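PDB 4U3W: 2-aminomuconate 6-semialdehyde dehydrogenase from Burkholderia cenocepacia, which probably oxidises the aldehyde group of 2-aminomuconate 6-semialdehyde to a carboxylate with a nicotinamide cofactor, as an enzyme of the aldehyde dehydrogenase family. Local coordinates for residues 180-185 with 492-497. Residues are numbered along the deposited sequence; the frame is centred on the assembly and turned at random.
Sequences TWKVAP and DFYSEL. With MG (magnesium ion), chain E.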
ATOM      1  N   THR A 180      23.611 -14.189   3.617  1.00 27.06           N
ATOM      2  CA  THR A 180      22.913 -13.221   4.458  1.00 28.14           C
ATOM      3  C   THR A 180      21.633 -12.669   3.820  1.00 28.35           C
ATOM      4  O   THR A 180      20.713 -12.252   4.539  1.00 28.60           O
ATOM      5  CB  THR A 180      23.807 -12.024   4.803  1.00 29.77           C
ATOM      6  OG1 THR A 180      24.215 -11.380   3.588  1.00 29.94           O
ATOM      7  CG2 THR A 180      25.034 -12.504   5.598  1.00 26.38           C
ATOM      8  N   TRP A 181      21.595 -12.642   2.487  1.00 27.20           N
ATOM      9  CA  TRP A 181      20.416 -12.264   1.750  1.00 29.17           C
ATOM     10  C   TRP A 181      19.207 -13.133   2.191  1.00 30.12           C
ATOM     11  O   TRP A 181      18.067 -12.650   2.202  1.00 27.20           O
ATOM     12  CB  TRP A 181      20.706 -12.428   0.258  1.00 31.52           C
ATOM     13  CG  TRP A 181      19.551 -12.271  -0.657  1.00 39.88           C
ATOM     14  CD1 TRP A 181      19.064 -13.217  -1.536  1.00 44.13           C
ATOM     15  CD2 TRP A 181      18.729 -11.098  -0.837  1.00 43.50           C
ATOM     16  NE1 TRP A 181      17.995 -12.699  -2.239  1.00 46.73           N
ATOM     17  CE2 TRP A 181      17.756 -11.413  -1.819  1.00 46.69           C
ATOM     18  CE3 TRP A 181      18.708  -9.831  -0.245  1.00 44.62           C
ATOM     19  CZ2 TRP A 181      16.782 -10.489  -2.248  1.00 50.51           C
ATOM     20  CZ3 TRP A 181      17.728  -8.907  -0.661  1.00 49.91           C
ATOM     21  CH2 TRP A 181      16.776  -9.248  -1.652  1.00 51.11           C
ATOM     22  N   LYS A 182      19.472 -14.390   2.590  1.00 25.46           N
ATOM     23  CA  LYS A 182      18.413 -15.283   3.104  1.00 26.98           C
ATOM     24  C   LYS A 182      18.342 -15.315   4.634  1.00 29.16           C
ATOM     25  O   LYS A 182      17.232 -15.285   5.229  1.00 25.76           O
ATOM     26  CB  LYS A 182      18.629 -16.743   2.605  1.00 30.32           C
ATOM     27  CG  LYS A 182      18.814 -16.873   1.105  1.00 31.53           C
ATOM     28  CD  LYS A 182      17.668 -16.182   0.366  1.00 34.70           C
ATOM     29  CE  LYS A 182      17.746 -16.398  -1.165  1.00 36.94           C
ATOM     30  NZ  LYS A 182      17.880 -17.909  -1.400  1.00 41.67           N
ATOM     31  N   VAL A 183      19.495 -15.376   5.291  1.00 27.34           N
ATOM     32  CA  VAL A 183      19.479 -15.463   6.758  1.00 25.74           C
ATOM     33  C   VAL A 183      18.807 -14.212   7.381  1.00 29.19           C
ATOM     34  O   VAL A 183      17.990 -14.320   8.312  1.00 29.59           O
ATOM     35  CB  VAL A 183      20.927 -15.614   7.321  1.00 27.10           C
ATOM     36  CG1 VAL A 183      20.966 -15.618   8.878  1.00 25.19           C
ATOM     37  CG2 VAL A 183      21.573 -16.901   6.792  1.00 29.00           C
ATOM     38  N   ALA A 184      19.092 -13.025   6.835  1.00 29.33           N
ATOM     39  CA  ALA A 184      18.566 -11.814   7.484  1.00 24.73           C
ATOM     40  C   ALA A 184      17.021 -11.700   7.441  1.00 24.83           C
ATOM     41  O   ALA A 184      16.427 -11.485   8.490  1.00 27.33           O
ATOM     42  CB  ALA A 184      19.255 -10.520   6.906  1.00 24.88           C
ATOM     43  N   PRO A 185      16.368 -11.839   6.264  1.00 25.01           N
ATOM     44  CA  PRO A 185      14.902 -11.800   6.316  1.00 26.85           C
ATOM     45  C   PRO A 185      14.340 -12.990   7.103  1.00 30.98           C
ATOM     46  O   PRO A 185      13.318 -12.827   7.788  1.00 30.78           O
ATOM     47  CB  PRO A 185      14.468 -11.843   4.816  1.00 25.45           C
ATOM     48  CG  PRO A 185      15.661 -12.464   4.111  1.00 27.52           C
ATOM     49  CD  PRO A 185      16.852 -11.881   4.871  1.00 27.10           C
ATOM     50  N   ASP A 492       6.460 -11.411   3.278  1.00 37.72           N
ATOM     51  CA  ASP A 492       5.383 -12.371   3.079  1.00 38.01           C
ATOM     52  C   ASP A 492       5.931 -13.792   2.940  1.00 38.22           C
ATOM     53  O   ASP A 492       5.328 -14.719   3.494  1.00 38.17           O
ATOM     54  CB  ASP A 492       4.533 -12.040   1.842  1.00 38.63           C
ATOM     55  CG  ASP A 492       3.644 -10.832   2.057  1.00 44.90           C
ATOM     56  OD1 ASP A 492       3.429 -10.429   3.234  1.00 40.37           O
ATOM     57  OD2 ASP A 492       3.159 -10.309   1.041  1.00 45.98           O
ATOM     58  N   PHE A 493       7.067 -13.970   2.257  1.00 38.44           N
ATOM     59  CA  PHE A 493       7.529 -15.339   2.071  1.00 38.75           C
ATOM     60  C   PHE A 493       7.923 -15.998   3.398  1.00 38.43           C
ATOM     61  O   PHE A 493       7.582 -17.154   3.646  1.00 38.52           O
ATOM     62  CB  PHE A 493       8.724 -15.464   1.147  1.00 39.05           C
ATOM     63  CG  PHE A 493       9.218 -16.867   1.071  1.00 39.41           C
ATOM     64  CD1 PHE A 493       8.497 -17.813   0.346  1.00 40.06           C
ATOM     65  CD2 PHE A 493      10.362 -17.283   1.767  1.00 39.19           C
ATOM     66  CE1 PHE A 493       8.922 -19.169   0.284  1.00 40.50           C
ATOM     67  CE2 PHE A 493      10.796 -18.627   1.727  1.00 39.61           C
ATOM     68  CZ  PHE A 493      10.079 -19.572   0.974  1.00 44.36           C
ATOM     69  N   TYR A 494       8.693 -15.288   4.206  1.00 37.84           N
ATOM     70  CA  TYR A 494       9.203 -15.850   5.440  1.00 37.51           C
ATOM     71  C   TYR A 494       8.184 -15.821   6.600  1.00 37.07           C
ATOM     72  O   TYR A 494       8.583 -16.031   7.757  1.00 36.73           O
ATOM     73  CB  TYR A 494      10.487 -15.123   5.848  1.00 37.24           C
ATOM     74  CG  TYR A 494      11.623 -15.383   4.862  1.00 38.27           C
ATOM     75  CD1 TYR A 494      12.398 -16.557   4.936  1.00 37.91           C
ATOM     76  CD2 TYR A 494      11.905 -14.468   3.846  1.00 37.70           C
ATOM     77  CE1 TYR A 494      13.422 -16.803   4.017  1.00 38.26           C
ATOM     78  CE2 TYR A 494      12.924 -14.691   2.930  1.00 37.98           C
ATOM     79  CZ  TYR A 494      13.687 -15.843   3.015  1.00 39.31           C
ATOM     80  OH  TYR A 494      14.680 -16.050   2.099  1.00 38.52           O
ATOM     81  N   SER A 495       6.907 -15.544   6.286  1.00 37.10           N
ATOM     82  CA  SER A 495       5.806 -15.544   7.258  1.00 39.88           C
ATOM     83  C   SER A 495       4.600 -16.366   6.799  1.00 41.39           C
ATOM     84  O   SER A 495       4.332 -16.435   5.594  1.00 37.56           O
ATOM     85  CB  SER A 495       5.297 -14.114   7.530  1.00 39.45           C
ATOM     86  OG  SER A 495       6.268 -13.364   8.202  1.00 40.08           O
ATOM     87  N   GLU A 496       3.825 -16.893   7.755  1.00 36.62           N
ATOM     88  CA  GLU A 496       2.480 -17.357   7.398  1.00 36.83           C
ATOM     89  C   GLU A 496       1.516 -16.165   7.614  1.00 37.36           C
ATOM     90  O   GLU A 496       1.515 -15.572   8.694  1.00 35.88           O
ATOM     91  CB  GLU A 496       2.017 -18.571   8.226  1.00 38.24           C
ATOM     92  CG  GLU A 496       2.483 -19.996   7.673  1.00 47.19           C
ATOM     93  CD  GLU A 496       2.003 -20.394   6.219  1.00 38.10           C
ATOM     94  OE1 GLU A 496       1.148 -19.757   5.607  1.00 41.97           O
ATOM     95  OE2 GLU A 496       2.515 -21.389   5.682  1.00 46.40           O
ATOM     96  N   LEU A 497       0.749 -15.818   6.578  1.00 37.00           N
ATOM     97  CA  LEU A 497      -0.317 -14.808   6.678  1.00 37.80           C
ATOM     98  C   LEU A 497      -1.537 -15.466   7.296  1.00 36.58           C
ATOM     99  O   LEU A 497      -1.933 -16.549   6.843  1.00 36.97           O
ATOM    100  CB  LEU A 497      -0.713 -14.264   5.317  1.00 37.58           C
ATOM    101  CG  LEU A 497       0.145 -13.138   4.773  1.00 41.37           C
ATOM    102  CD1 LEU A 497       1.613 -13.571   4.720  1.00 39.56           C
ATOM    103  CD2 LEU A 497      -0.392 -12.664   3.401  1.00 39.74           C
TER
HETATM  104 MG    MG E 503       3.996 -16.610   3.638  1.00 33.22          MG
HETATM  105  O   HOH W   1       5.292 -18.141   2.571  1.00 33.37           O
HETATM  106  O   HOH W   2       1.692 -17.529   4.157  1.00 35.51           O
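Y494 reaches from the turn after helix 487-493 to helix 175-188, laying its ring against P185 and its hydroxyl against the chain of K182. P185 lies over one face of the Y494 ring, near its CD2-CE2 rim: CG of P185 is 3.7 Å from CE2 of Y494, the two side chains slanting across each other, and the backbone C of P185 sits over the same face. The opposite face is taken by F493, whose CD2 stands 3.6 Å above the centre of the Y494 ring, so the tyrosine is held between proline and phenylalanine. With CG anti to its carbonyl carbon (chi1 -67°), Y494 extends its ring toward the helix. K182 crosses it at about a right angle; CD of K182 passes 3.5 Å from OH of Y494. Bends at chi2 and chi4 (-53° and 52°) turn the lysine so that NZ is hydrogen-bonded to T247 and T249, whereas the tyrosine OH is hydrogen-bonded to E485. Behind the ring, the backbone folds round a magnesium ion: O of S495 binds it at 2.0 Å and O of D492 at 2.3 Å, with two waters also bound. From this turn the chain enters strand 495-503, which pairs antiparallel with strand 153-169. No hydrogen bond joins the two segments. The contact is therefore a small buried van der Waals one, proline against ring face and lysine methylene against hydroxyl, in which the polar ends of Y494 and K182 find separate partners and the ring is fixed by packing on both faces and by the bond at its hydroxyl.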